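Local coordinates for uncharacterized protein (Bacteroides uniformis ATCC 8492, PDB 4Q68) that probably acts as an N-acetylmuramoyl-L-alanine amidase of the NlpC/P60 type, cleaving the bond between sugar and peptide in cell-wall fragments, at residues L118-M123 and K145-L150. Sequence-based numbering, arbitrary orientation.
Sequences LSISYM and KIEQSL
The carboxylate of Glu147, reaching from helix 137-150 to the first turn of helix 122-125 at Met123, is gripped by two hydroxyls. Tyr90 OH, from the loop before helix 91-100, bonds to OE2 and also to Met123 N, bridging the two, while Ser124 OG, one residue past Met123, bonds to OE1. OE2 itself lies 3.6 Å from Met123 N. The first torsion sets CG anti to the carbonyl carbon (chi1 -72°), and the chain then runs extended (chi2 167°), which brings CD within 3.6 Å of CA of Ser121, the N-cap residue. Along the way Glu147 CB sits 3.2 Å from Ile120 O, and its CG lies 4.1 Å from the Ile120 CG2 methyl. One turn later Ile120 CD1 makes an apolar contact with Leu150 CB at 4.0 Å, whereas the Leu118 CD1 methyl rests 3.5 Å from the carbonyl O of Leu150. The contact thus packs the loop after strand 115-117 and the start of helix 122-125 against the end of helix 137-150; Met123 also touches the attached glycan. With an alanine in place of Glu147, Tyr90 OH and Ser124 OG would probably lose their carboxylate partner and a gap would open beside Ser121. The carboxylate, if ionised, probably gains from both hydroxyls and the nearby helix start, making the tie polar at one end and apolar at the other.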
loop_
_atom_site.group_PDB
_atom_site.type_symbol
_atom_site.label_atom_id
_atom_site.label_comp_id
_atom_site.label_asym_id
_atom_site.label_seq_id
_atom_site.Cartn_x
_atom_site.Cartn_y
_atom_site.Cartn_z
ATOM N N LEU A 118 13.186 -4.951 9.244
ATOM C CA LEU A 118 12.120 -5.770 8.700
ATOM C C LEU A 118 12.274 -7.227 9.115
ATOM O O LEU A 118 13.368 -7.791 9.111
ATOM C CB LEU A 118 12.092 -5.671 7.180
ATOM C CG LEU A 118 11.731 -4.295 6.610
ATOM C CD1 LEU A 118 11.917 -4.316 5.099
ATOM C CD2 LEU A 118 10.310 -3.889 6.975
ATOM N N SER A 119 11.144 -7.832 9.455
ATOM C CA SER A 119 11.061 -9.247 9.749
ATOM C C SER A 119 9.796 -9.750 9.053
ATOM O O SER A 119 8.691 -9.585 9.578
ATOM C CB SER A 119 11.032 -9.439 11.266
ATOM O OG SER A 119 10.878 -10.794 11.604
ATOM N N ILE A 120 9.974 -10.296 7.858
ATOM C CA ILE A 120 8.866 -10.643 6.988
ATOM C C ILE A 120 8.886 -12.130 6.712
ATOM O O ILE A 120 9.863 -12.672 6.219
ATOM C CB ILE A 120 8.909 -9.792 5.696
ATOM C CG1 ILE A 120 8.699 -8.303 6.026
ATOM C CG2 ILE A 120 7.867 -10.272 4.715
ATOM C CD1 ILE A 120 8.899 -7.344 4.849
ATOM N N SER A 121 7.780 -12.782 7.053
ATOM C CA SER A 121 7.633 -14.229 6.926
ATOM C C SER A 121 6.190 -14.727 7.002
ATOM O O SER A 121 5.965 -15.932 7.010
ATOM C CB SER A 121 8.445 -14.947 8.011
ATOM O OG SER A 121 7.945 -14.618 9.285
ATOM N N TYR A 122 5.201 -13.829 7.068
ATOM C CA TYR A 122 3.826 -14.252 7.393
ATOM C C TYR A 122 3.261 -15.253 6.391
ATOM O O TYR A 122 2.640 -16.244 6.773
ATOM C CB TYR A 122 2.924 -13.023 7.487
ATOM C CG TYR A 122 1.556 -13.313 8.008
ATOM C CD1 TYR A 122 0.540 -13.709 7.162
ATOM C CD2 TYR A 122 1.267 -13.180 9.357
ATOM C CE1 TYR A 122 -0.734 -13.979 7.642
ATOM C CE2 TYR A 122 -0.005 -13.455 9.853
ATOM C CZ TYR A 122 -0.995 -13.859 8.987
ATOM O OH TYR A 122 -2.270 -14.129 9.440
HETATM N N MSE A 123 3.424 -14.983 5.103
HETATM C CA MSE A 123 2.759 -15.793 4.094
HETATM C C MSE A 123 3.294 -17.219 4.055
HETATM O O MSE A 123 2.513 -18.168 4.072
HETATM C CB MSE A 123 2.870 -15.133 2.727
HETATM C CG MSE A 123 2.161 -13.791 2.665
HETATM SE SE MSE A 123 2.329 -12.909 0.954
HETATM C CE MSE A 123 1.082 -13.968 -0.063
ATOM N N LYS A 145 12.086 -17.187 -0.372
ATOM C CA LYS A 145 13.258 -16.494 -0.889
ATOM C C LYS A 145 13.034 -14.974 -0.880
ATOM O O LYS A 145 13.909 -14.207 -0.479
ATOM C CB LYS A 145 13.577 -16.996 -2.290
ATOM C CG LYS A 145 14.876 -16.489 -2.829
ATOM C CD LYS A 145 15.095 -16.962 -4.243
ATOM C CE LYS A 145 16.441 -16.500 -4.769
ATOM N NZ LYS A 145 16.690 -17.001 -6.146
ATOM N N ILE A 146 11.852 -14.546 -1.309
ATOM C CA ILE A 146 11.497 -13.126 -1.290
ATOM C C ILE A 146 11.541 -12.579 0.147
ATOM O O ILE A 146 12.104 -11.510 0.404
ATOM C CB ILE A 146 10.105 -12.945 -1.942
ATOM C CG1 ILE A 146 10.224 -13.115 -3.467
ATOM C CG2 ILE A 146 9.505 -11.583 -1.600
ATOM C CD1 ILE A 146 8.953 -13.515 -4.141
ATOM N N GLU A 147 10.939 -13.320 1.073
ATOM C CA GLU A 147 10.893 -12.935 2.483
ATOM C C GLU A 147 12.280 -12.800 3.076
ATOM O O GLU A 147 12.567 -11.849 3.794
ATOM C CB GLU A 147 10.109 -13.978 3.267
ATOM C CG GLU A 147 8.606 -13.941 2.980
ATOM C CD GLU A 147 7.856 -15.150 3.488
ATOM O OE1 GLU A 147 8.515 -16.091 3.981
ATOM O OE2 GLU A 147 6.603 -15.164 3.357
ATOM N N GLN A 148 13.143 -13.762 2.789
ATOM C CA GLN A 148 14.485 -13.731 3.351
ATOM C C GLN A 148 15.264 -12.523 2.799
ATOM O O GLN A 148 16.037 -11.903 3.527
ATOM C CB GLN A 148 15.203 -15.062 3.101
ATOM C CG GLN A 148 14.658 -16.233 3.962
ATOM C CD GLN A 148 15.130 -16.224 5.417
ATOM O OE1 GLN A 148 16.060 -15.505 5.777
ATOM N NE2 GLN A 148 14.489 -17.032 6.257
ATOM N N SER A 149 15.062 -12.191 1.524
ATOM C CA SER A 149 15.749 -11.044 0.945
ATOM C C SER A 149 15.230 -9.702 1.486
ATOM O O SER A 149 15.996 -8.751 1.631
ATOM C CB SER A 149 15.692 -11.102 -0.574
ATOM O OG SER A 149 16.441 -12.216 -1.042
ATOM N N LEU A 150 13.944 -9.624 1.806
ATOM C CA LEU A 150 13.371 -8.402 2.384
ATOM C C LEU A 150 13.798 -8.207 3.832
ATOM O O LEU A 150 13.971 -7.079 4.293
ATOM C CB LEU A 150 11.844 -8.475 2.347
ATOM C CG LEU A 150 11.192 -8.352 0.974
ATOM C CD1 LEU A 150 9.747 -8.773 1.041
ATOM C CD2 LEU A 150 11.295 -6.938 0.422
#